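PDB 7CJ7: epimerase from Methylomonas sp. DH-1, which catalyses the manganese-dependent epimerisation of ketoses at C3, most actively turning L-ribulose into L-xylulose and also interconverting D-allulose and D-fructose. Local coordinates for residues Val210-Ser215 / Gly241-Glu246; Asn194-Ser199 / Ala228-Ala233; Asp38-Ala43 / Tyr62-His67. One frame throughout, in Å; residues are numbered along the deposited sequence.

Contact 1: Val210-Ser215 / Gly241-Glu246; sequences VHIGES and GPITFE. With MN (manganese (II) ion), chain D; SOL (L-sorbose), chain C.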
loop_
_atom_site.group_PDB
_atom_site.type_symbol
_atom_site.label_atom_id
_atom_site.label_comp_id
_atom_site.label_asym_id
_atom_site.label_seq_id
_atom_site.Cartn_x
_atom_site.Cartn_y
_atom_site.Cartn_z
ATOM N N VAL A 210 5.962 1.876 18.640
ATOM C CA VAL A 210 4.867 2.499 17.858
ATOM C C VAL A 210 5.448 3.529 16.891
ATOM O O VAL A 210 6.273 4.368 17.317
ATOM C CB VAL A 210 3.816 3.135 18.782
ATOM C CG1 VAL A 210 2.892 4.048 17.996
ATOM C CG2 VAL A 210 3.040 2.081 19.548
ATOM N N HIS A 211 5.034 3.437 15.631
ATOM C CA HIS A 211 5.191 4.504 14.617
ATOM C C HIS A 211 3.848 5.183 14.377
ATOM O O HIS A 211 2.826 4.482 14.156
ATOM C CB HIS A 211 5.762 3.971 13.312
ATOM C CG HIS A 211 7.230 3.739 13.378
ATOM N ND1 HIS A 211 7.935 3.235 12.307
ATOM C CD2 HIS A 211 8.124 3.938 14.372
ATOM C CE1 HIS A 211 9.215 3.179 12.615
ATOM N NE2 HIS A 211 9.357 3.576 13.889
ATOM N N ILE A 212 3.897 6.514 14.372
ATOM C CA ILE A 212 2.760 7.400 14.022
ATOM C C ILE A 212 3.046 7.932 12.623
ATOM O O ILE A 212 3.995 8.729 12.466
ATOM C CB ILE A 212 2.585 8.525 15.054
ATOM C CG1 ILE A 212 2.408 7.979 16.471
ATOM C CG2 ILE A 212 1.451 9.454 14.648
ATOM C CD1 ILE A 212 1.260 7.004 16.618
ATOM N N GLY A 213 2.288 7.445 11.649
ATOM C CA GLY A 213 2.328 7.901 10.249
ATOM C C GLY A 213 0.928 8.159 9.726
ATOM O O GLY A 213 0.019 7.341 9.990
ATOM N N GLU A 214 0.738 9.257 9.005
ATOM C CA GLU A 214 -0.553 9.549 8.340
ATOM C C GLU A 214 -0.730 8.555 7.182
ATOM O O GLU A 214 0.245 7.882 6.793
ATOM C CB GLU A 214 -0.590 11.016 7.904
ATOM C CG GLU A 214 -1.951 11.501 7.428
ATOM C CD GLU A 214 -3.152 11.160 8.302
ATOM O OE1 GLU A 214 -3.588 12.035 9.088
ATOM O OE2 GLU A 214 -3.680 10.030 8.167
ATOM N N SER A 215 -1.945 8.440 6.662
ATOM C CA SER A 215 -2.307 7.475 5.594
ATOM C C SER A 215 -1.400 7.649 4.374
ATOM O O SER A 215 -1.093 6.636 3.724
ATOM C CB SER A 215 -3.765 7.606 5.236
ATOM O OG SER A 215 -4.106 8.957 4.932
ATOM N N GLY A 241 5.934 3.082 25.962
ATOM C CA GLY A 241 7.104 2.747 25.146
ATOM C C GLY A 241 7.348 3.837 24.118
ATOM O O GLY A 241 6.649 4.842 24.091
ATOM N N PRO A 242 8.359 3.657 23.254
ATOM C CA PRO A 242 8.664 4.640 22.221
ATOM C C PRO A 242 7.480 4.871 21.274
ATOM O O PRO A 242 6.800 3.931 20.887
ATOM C CB PRO A 242 9.870 4.038 21.490
ATOM C CG PRO A 242 10.474 3.110 22.506
ATOM C CD PRO A 242 9.309 2.541 23.276
ATOM N N ILE A 243 7.257 6.138 20.943
ATOM C CA ILE A 243 6.320 6.570 19.869
ATOM C C ILE A 243 7.117 7.473 18.931
ATOM O O ILE A 243 7.522 8.558 19.389
ATOM C CB ILE A 243 5.107 7.300 20.473
ATOM C CG1 ILE A 243 4.374 6.414 21.486
ATOM C CG2 ILE A 243 4.196 7.798 19.361
ATOM C CD1 ILE A 243 3.227 7.109 22.202
ATOM N N THR A 244 7.371 7.025 17.705
ATOM C CA THR A 244 8.159 7.769 16.688
ATOM C C THR A 244 7.227 8.332 15.620
ATOM O O THR A 244 6.438 7.560 15.045
ATOM C CB THR A 244 9.183 6.894 15.957
ATOM O OG1 THR A 244 10.015 6.204 16.881
ATOM C CG2 THR A 244 10.059 7.694 15.022
ATOM N N PHE A 245 7.329 9.632 15.360
ATOM C CA PHE A 245 6.715 10.259 14.170
ATOM C C PHE A 245 7.554 9.862 12.957
ATOM O O PHE A 245 8.789 10.062 12.946
ATOM C CB PHE A 245 6.621 11.775 14.323
ATOM C CG PHE A 245 6.257 12.468 13.036
ATOM C CD1 PHE A 245 5.112 12.117 12.336
ATOM C CD2 PHE A 245 7.068 13.455 12.511
ATOM C CE1 PHE A 245 4.789 12.741 11.138
ATOM C CE2 PHE A 245 6.740 14.084 11.320
ATOM C CZ PHE A 245 5.600 13.736 10.643
ATOM N N GLU A 246 6.877 9.322 11.949
ATOM C CA GLU A 246 7.504 8.857 10.700
ATOM C C GLU A 246 6.794 9.523 9.521
ATOM O O GLU A 246 5.545 9.523 9.479
ATOM C CB GLU A 246 7.442 7.337 10.619
ATOM C CG GLU A 246 8.164 6.781 9.417
ATOM C CD GLU A 246 8.441 5.295 9.540
ATOM O OE1 GLU A 246 9.625 4.895 9.499
ATOM O OE2 GLU A 246 7.471 4.551 9.685
HETATM MN MN MN D . 7.280 2.540 10.336
HETATM C C1 SOL C . 8.593 1.246 6.403
HETATM O O1 SOL C . 7.414 1.446 5.660
HETATM C C2 SOL C . 8.461 1.751 7.803
HETATM O O2 SOL C . 7.360 1.900 8.307
HETATM C C3 SOL C . 9.727 2.123 8.562
HETATM O O3 SOL C . 9.492 2.149 9.951
HETATM C C4 SOL C . 10.872 1.172 8.233
HETATM O O4 SOL C . 10.515 -0.155 8.625
HETATM C C5 SOL C . 12.190 1.539 8.919
HETATM O O5 SOL C . 13.142 0.499 8.699
HETATM C C6 SOL C . 12.779 2.848 8.438
HETATM O O6 SOL C . 13.981 3.150 9.152
HETATM O O HOH W 1 3.117 10.780 8.428
#
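I212 and I243 make a tight spot between the neighbouring parallel barrel strands 207-212 and 242-245: I212 CG1 lies 3.4 Å from I243 CG2, closer than carbon pairs usually come. With V210 and F245 they lie on the outward face of the sheet, and branched aliphatic residues suit it because I212 also packs against F230 and F231 of helix 227-236. Backbone bonds zip the strands together, nearly straight from I212 N to T244 O (2.8 Å, 174°) and weak at the end where V210 N meets P242 O. After the bond from E246 N to I212 O the direct pairing stops, and a water joins E214 N to E246 O.

On the inward face the side chains are polar. T244 CB sits beside H211 CD2 at 3.5 Å. H211 NE2 is hydrogen-bonded to E41 and H211 ND1 binds manganese at 2.2 Å; held at both nitrogens, the ring has little freedom to turn. The extended chain of E246, with CG anti to the backbone N (chi1 -175°), brings OE2 to the same ion at 2.1 Å, its carboxylate plane 77° from the imidazole. E152 and D185 complete the protein ligands, and L-sorbose chelates the metal through O2 and O3. E246 OE1 lies 2.8 Å from SOL O3 and 2.9 Å from SOL C3, the carbon that is epimerised, consistent with the proton donor and acceptor role inferred for E246 from its relatives.

Contact 2: Asn194-Ser199 / Ala228-Ala233; sequences NGMAKS and ASFFAA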
loop_
_atom_site.group_PDB
_atom_site.type_symbol
_atom_site.label_atom_id
_atom_site.label_comp_id
_atom_site.label_asym_id
_atom_site.label_seq_id
_atom_site.Cartn_x
_atom_site.Cartn_y
_atom_site.Cartn_z
ATOM N N ASN A 194 -8.364 -4.562 10.735
ATOM C CA ASN A 194 -9.823 -4.439 10.968
ATOM C C ASN A 194 -10.051 -3.367 12.037
ATOM O O ASN A 194 -10.327 -3.735 13.189
ATOM C CB ASN A 194 -10.420 -5.775 11.406
ATOM C CG ASN A 194 -10.788 -6.684 10.255
ATOM O OD1 ASN A 194 -10.232 -6.582 9.165
ATOM N ND2 ASN A 194 -11.748 -7.563 10.485
ATOM N N GLY A 195 -9.901 -2.090 11.681
ATOM C CA GLY A 195 -9.949 -0.977 12.644
ATOM C C GLY A 195 -8.631 -0.837 13.382
ATOM O O GLY A 195 -7.748 -1.726 13.247
ATOM N N MET A 196 -8.479 0.222 14.168
ATOM C CA MET A 196 -7.150 0.612 14.699
ATOM C C MET A 196 -6.966 0.138 16.149
ATOM O O MET A 196 -5.944 0.519 16.745
ATOM C CB MET A 196 -6.964 2.128 14.604
ATOM C CG MET A 196 -7.101 2.666 13.182
ATOM S SD MET A 196 -5.758 2.129 12.096
ATOM C CE MET A 196 -4.389 2.955 12.911
ATOM N N ALA A 197 -7.877 -0.682 16.695
ATOM C CA ALA A 197 -7.865 -1.076 18.128
ATOM C C ALA A 197 -7.501 -2.555 18.307
ATOM O O ALA A 197 -6.772 -2.854 19.265
ATOM C CB ALA A 197 -9.194 -0.774 18.779
ATOM N N LYS A 198 -8.031 -3.437 17.452
ATOM C CA LYS A 198 -8.024 -4.915 17.630
ATOM C C LYS A 198 -6.609 -5.419 17.949
ATOM O O LYS A 198 -6.452 -6.168 18.942
ATOM C CB LYS A 198 -8.613 -5.553 16.365
ATOM C CG LYS A 198 -8.881 -7.051 16.411
ATOM C CD LYS A 198 -9.722 -7.507 15.221
ATOM C CE LYS A 198 -9.743 -9.003 14.982
ATOM N NZ LYS A 198 -10.428 -9.738 16.068
ATOM N N SER A 199 -5.605 -5.049 17.150
ATOM C CA SER A 199 -4.217 -5.566 17.287
ATOM C C SER A 199 -3.565 -5.015 18.554
ATOM O O SER A 199 -2.801 -5.752 19.203
ATOM C CB SER A 199 -3.400 -5.268 16.061
ATOM O OG SER A 199 -3.681 -6.232 15.063
ATOM N N ALA A 228 -7.978 8.817 16.597
ATOM C CA ALA A 228 -8.827 8.814 17.812
ATOM C C ALA A 228 -8.938 7.377 18.331
ATOM O O ALA A 228 -8.758 7.162 19.552
ATOM C CB ALA A 228 -10.183 9.421 17.527
ATOM N N SER A 229 -9.215 6.432 17.431
ATOM C CA SER A 229 -9.369 4.991 17.736
ATOM C C SER A 229 -8.027 4.421 18.199
ATOM O O SER A 229 -7.985 3.691 19.205
ATOM C CB SER A 229 -9.913 4.248 16.548
ATOM O OG SER A 229 -10.082 2.886 16.866
ATOM N N PHE A 230 -6.951 4.762 17.501
ATOM C CA PHE A 230 -5.611 4.214 17.798
ATOM C C PHE A 230 -5.152 4.671 19.189
ATOM O O PHE A 230 -4.715 3.822 19.978
ATOM C CB PHE A 230 -4.601 4.632 16.736
ATOM C CG PHE A 230 -3.247 4.036 16.991
ATOM C CD1 PHE A 230 -3.063 2.667 16.910
ATOM C CD2 PHE A 230 -2.180 4.830 17.377
ATOM C CE1 PHE A 230 -1.819 2.105 17.148
ATOM C CE2 PHE A 230 -0.936 4.268 17.615
ATOM C CZ PHE A 230 -0.762 2.907 17.515
ATOM N N PHE A 231 -5.209 5.971 19.487
ATOM C CA PHE A 231 -4.709 6.490 20.787
ATOM C C PHE A 231 -5.606 5.999 21.934
ATOM O O PHE A 231 -5.097 5.751 23.043
ATOM C CB PHE A 231 -4.526 8.006 20.740
ATOM C CG PHE A 231 -3.328 8.435 19.934
ATOM C CD1 PHE A 231 -2.052 8.034 20.294
ATOM C CD2 PHE A 231 -3.477 9.232 18.810
ATOM C CE1 PHE A 231 -0.944 8.429 19.557
ATOM C CE2 PHE A 231 -2.368 9.639 18.084
ATOM C CZ PHE A 231 -1.107 9.237 18.457
ATOM N N ALA A 232 -6.898 5.822 21.687
ATOM C CA ALA A 232 -7.825 5.242 22.683
ATOM C C ALA A 232 -7.356 3.828 23.053
ATOM O O ALA A 232 -7.325 3.490 24.251
ATOM C CB ALA A 232 -9.234 5.263 22.156
ATOM N N ALA A 233 -6.983 3.023 22.060
ATOM C CA ALA A 233 -6.538 1.626 22.279
ATOM C C ALA A 233 -5.222 1.627 23.067
ATOM O O ALA A 233 -5.078 0.803 23.975
ATOM C CB ALA A 233 -6.390 0.913 20.964
#
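M196 and F230 run obliquely across each other, with M196 CB 4.0 Å from F230 CB, and this crossing forms the inner half of the contact between the turn leading into helix 198-203 and helix 227-236. The methionine chain bends at both chi2 (-68°) and chi3 (-65°), which curls its methyl back toward the helix, so that M196 CE ends 4.2 Å from F230 CB. A flexible, unbranched thioether chain suits this place because it can curl round to reach the base of a bulky side chain. With CG anti to the backbone N (chi1 -178°), F230 turns the edge of its ring to the turn: F230 CD1 approaches M196 O at 3.6 Å, near the ring plane. That carbonyl is buried with no hydrogen-bonding partner in the model, and the weakly positive ring edge probably offsets part of the cost.

The outer half is made by small side chains. A197 CB and A233 CB meet at 3.9 Å, and it is their size that lets the backbones close to 5.1 Å between A197 CA and A233 CA. S229, one helical turn before A233, directs its hydroxyl at the turn, with S229 OG 3.9 Å from M196 CB, a van der Waals contact and no more.

M196 also rests on T186 and M189 of helix 186-192, which F230 touches as well. F230 also packs on V210 of strand 207-212; helix 227-236 thus lies between the turn and the barrel strand, with helix 186-192 alongside.

Contact 3: Asp38-Ala43 / Tyr62-His67; sequences DYIEIA and YNLRAH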
loop_
_atom_site.group_PDB
_atom_site.type_symbol
_atom_site.label_atom_id
_atom_site.label_comp_id
_atom_site.label_asym_id
_atom_site.label_seq_id
_atom_site.Cartn_x
_atom_site.Cartn_y
_atom_site.Cartn_z
ATOM N N ASP A 38 12.326 13.493 22.468
ATOM C CA ASP A 38 13.184 12.803 23.464
ATOM C C ASP A 38 14.297 12.023 22.756
ATOM O O ASP A 38 15.399 11.911 23.324
ATOM C CB ASP A 38 12.357 11.856 24.331
ATOM C CG ASP A 38 11.259 12.564 25.092
ATOM O OD1 ASP A 38 11.582 13.543 25.786
ATOM O OD2 ASP A 38 10.095 12.139 24.978
ATOM N N TYR A 39 14.027 11.472 21.576
ATOM C CA TYR A 39 15.024 10.644 20.855
ATOM C C TYR A 39 14.876 10.843 19.352
ATOM O O TYR A 39 13.845 11.347 18.875
ATOM C CB TYR A 39 14.905 9.164 21.243
ATOM C CG TYR A 39 13.654 8.469 20.771
ATOM C CD1 TYR A 39 13.601 7.838 19.544
ATOM C CD2 TYR A 39 12.506 8.458 21.539
ATOM C CE1 TYR A 39 12.458 7.190 19.107
ATOM C CE2 TYR A 39 11.348 7.834 21.108
ATOM C CZ TYR A 39 11.312 7.214 19.876
ATOM O OH TYR A 39 10.166 6.609 19.441
ATOM N N ILE A 40 15.923 10.465 18.635
ATOM C CA ILE A 40 15.893 10.321 17.153
ATOM C C ILE A 40 15.971 8.829 16.837
ATOM O O ILE A 40 16.697 8.098 17.534
ATOM C CB ILE A 40 17.036 11.113 16.504
ATOM C CG1 ILE A 40 16.979 10.976 14.981
ATOM C CG2 ILE A 40 18.377 10.673 17.065
ATOM C CD1 ILE A 40 17.443 12.179 14.244
ATOM N N GLU A 41 15.214 8.393 15.834
ATOM C CA GLU A 41 15.268 7.013 15.336
ATOM C C GLU A 41 16.173 7.013 14.115
ATOM O O GLU A 41 15.802 7.599 13.098
ATOM C CB GLU A 41 13.873 6.486 15.027
ATOM C CG GLU A 41 13.871 5.009 14.689
ATOM C CD GLU A 41 12.478 4.513 14.387
ATOM O OE1 GLU A 41 11.629 4.569 15.308
ATOM O OE2 GLU A 41 12.238 4.131 13.226
ATOM N N ILE A 42 17.344 6.413 14.251
ATOM C CA ILE A 42 18.351 6.363 13.156
ATOM C C ILE A 42 18.037 5.171 12.257
ATOM O O ILE A 42 17.874 4.074 12.789
ATOM C CB ILE A 42 19.771 6.304 13.744
ATOM C CG1 ILE A 42 20.039 7.517 14.639
ATOM C CG2 ILE A 42 20.789 6.171 12.626
ATOM C CD1 ILE A 42 21.332 7.446 15.420
ATOM N N ALA A 43 17.950 5.399 10.949
ATOM C CA ALA A 43 17.764 4.353 9.919
ATOM C C ALA A 43 19.126 3.706 9.642
ATOM O O ALA A 43 20.024 4.412 9.172
ATOM C CB ALA A 43 17.167 4.980 8.684
ATOM N N TYR A 62 23.382 17.654 22.101
ATOM C CA TYR A 62 21.970 18.108 21.985
ATOM C C TYR A 62 21.072 17.420 23.020
ATOM O O TYR A 62 19.852 17.628 22.948
ATOM C CB TYR A 62 21.471 17.902 20.555
ATOM C CG TYR A 62 22.102 18.856 19.576
ATOM C CD1 TYR A 62 21.593 20.133 19.394
ATOM C CD2 TYR A 62 23.231 18.499 18.856
ATOM C CE1 TYR A 62 22.191 21.025 18.518
ATOM C CE2 TYR A 62 23.830 19.372 17.964
ATOM C CZ TYR A 62 23.306 20.639 17.790
ATOM O OH TYR A 62 23.894 21.506 16.911
ATOM N N ASN A 63 21.653 16.654 23.948
ATOM C CA ASN A 63 20.932 15.947 25.038
ATOM C C ASN A 63 19.773 15.142 24.444
ATOM O O ASN A 63 18.617 15.307 24.881
ATOM C CB ASN A 63 20.386 16.889 26.108
ATOM C CG ASN A 63 19.876 16.152 27.324
ATOM O OD1 ASN A 63 18.891 16.556 27.943
ATOM N ND2 ASN A 63 20.521 15.053 27.664
ATOM N N LEU A 64 20.080 14.306 23.466
ATOM C CA LEU A 64 19.070 13.487 22.766
ATOM C C LEU A 64 19.421 12.010 22.940
ATOM O O LEU A 64 20.599 11.689 22.969
ATOM C CB LEU A 64 19.077 13.906 21.296
ATOM C CG LEU A 64 17.830 13.552 20.504
ATOM C CD1 LEU A 64 16.608 14.262 21.061
ATOM C CD2 LEU A 64 18.032 13.891 19.035
ATOM N N ARG A 65 18.417 11.143 23.030
ATOM C CA ARG A 65 18.628 9.676 23.020
ATOM C C ARG A 65 18.468 9.183 21.573
ATOM O O ARG A 65 18.031 9.973 20.693
ATOM C CB ARG A 65 17.670 9.005 24.008
ATOM C CG ARG A 65 17.902 9.424 25.452
ATOM C CD ARG A 65 17.174 8.577 26.472
ATOM N NE ARG A 65 15.718 8.635 26.421
ATOM C CZ ARG A 65 14.969 9.634 26.914
ATOM N NH1 ARG A 65 15.545 10.690 27.459
ATOM N NH2 ARG A 65 13.644 9.592 26.843
ATOM N N ALA A 66 18.819 7.927 21.315
ATOM C CA ALA A 66 18.656 7.316 19.982
ATOM C C ALA A 66 18.128 5.890 20.123
ATOM O O ALA A 66 18.525 5.180 21.061
ATOM C CB ALA A 66 19.962 7.358 19.227
ATOM N N HIS A 67 17.228 5.518 19.224
ATOM C CA HIS A 67 16.870 4.116 18.924
ATOM C C HIS A 67 17.189 3.900 17.447
ATOM O O HIS A 67 17.519 4.868 16.764
ATOM C CB HIS A 67 15.410 3.817 19.291
ATOM C CG HIS A 67 15.105 3.967 20.740
ATOM N ND1 HIS A 67 15.798 3.266 21.723
ATOM C CD2 HIS A 67 14.177 4.712 21.380
ATOM C CE1 HIS A 67 15.297 3.575 22.906
ATOM N NE2 HIS A 67 14.300 4.462 22.721
#
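Y39 and H67 form an edge-to-face aromatic pair on the barrel-lining side of strands 39-43 and 65-72. The imidazole brings H67 CD2 3.6 Å above the centre of the Y39 phenol ring, the planes 66° apart. Y39 CG sits between its backbone N and carbonyl carbon (chi1 69°), which sends the phenol into the barrel interior with one face toward H67. Each ring keeps a polar grip elsewhere: H67 NE2 on E8 and Y39 OH on T244.

The backbone bonds are those of a regular parallel pair. R65 N to D38 O (3.1 Å) and I40 N to R65 O (3.0 Å) are followed by H67 N to I40 O and I42 N to H67 O.

Apolar contacts occupy the opposite face. L64 CD2 meets I40 CG2 at 3.8 Å, the two chains crossing nearly at right angles, and I42 CD1 touches A66 CB at 4.0 Å; the small A66 lets I42 and I40 come close.

The charged pair lies at the strand starts, where D38 and R65 run side by side. D38 OD1 is 4.6 Å from R65 NH2 and well out of the guanidinium plane, so any attraction is probably weak, and no N-H points at the oxygen; R65 has its salt bridge with E8, and D38 accepts from Y9 N.

Helix 52-61, ended by a Schellman motif with N63 as its C-prime residue, makes the beta-alpha-beta crossover and lays L59 over I40, L64 and A66, while strand 8-12 flanks strand 39-43.

Overall arrangement
Strand 8-12 opens the chain and lies between strands 39-43 and 242-245, joining contact 3 to contact 1 round the closed barrel. Contact 3 comes next, closing the beta-alpha-beta unit that runs through helix 52-61 before the other two begin. Contact 2 then closes a loop that holds strand 207-212, tying the start of helix 198-203 to helix 227-236. Contact 1 closes the unit that passes through this second helix, so contacts 2 and 1 cross, their segments alternating along the chain. They touch where helix 227-236 covers the strands. Contacts 1 and 3 meet inside the barrel, where T244 OG1 bonds to E41 OE1, whereas contacts 2 and 3 do not touch.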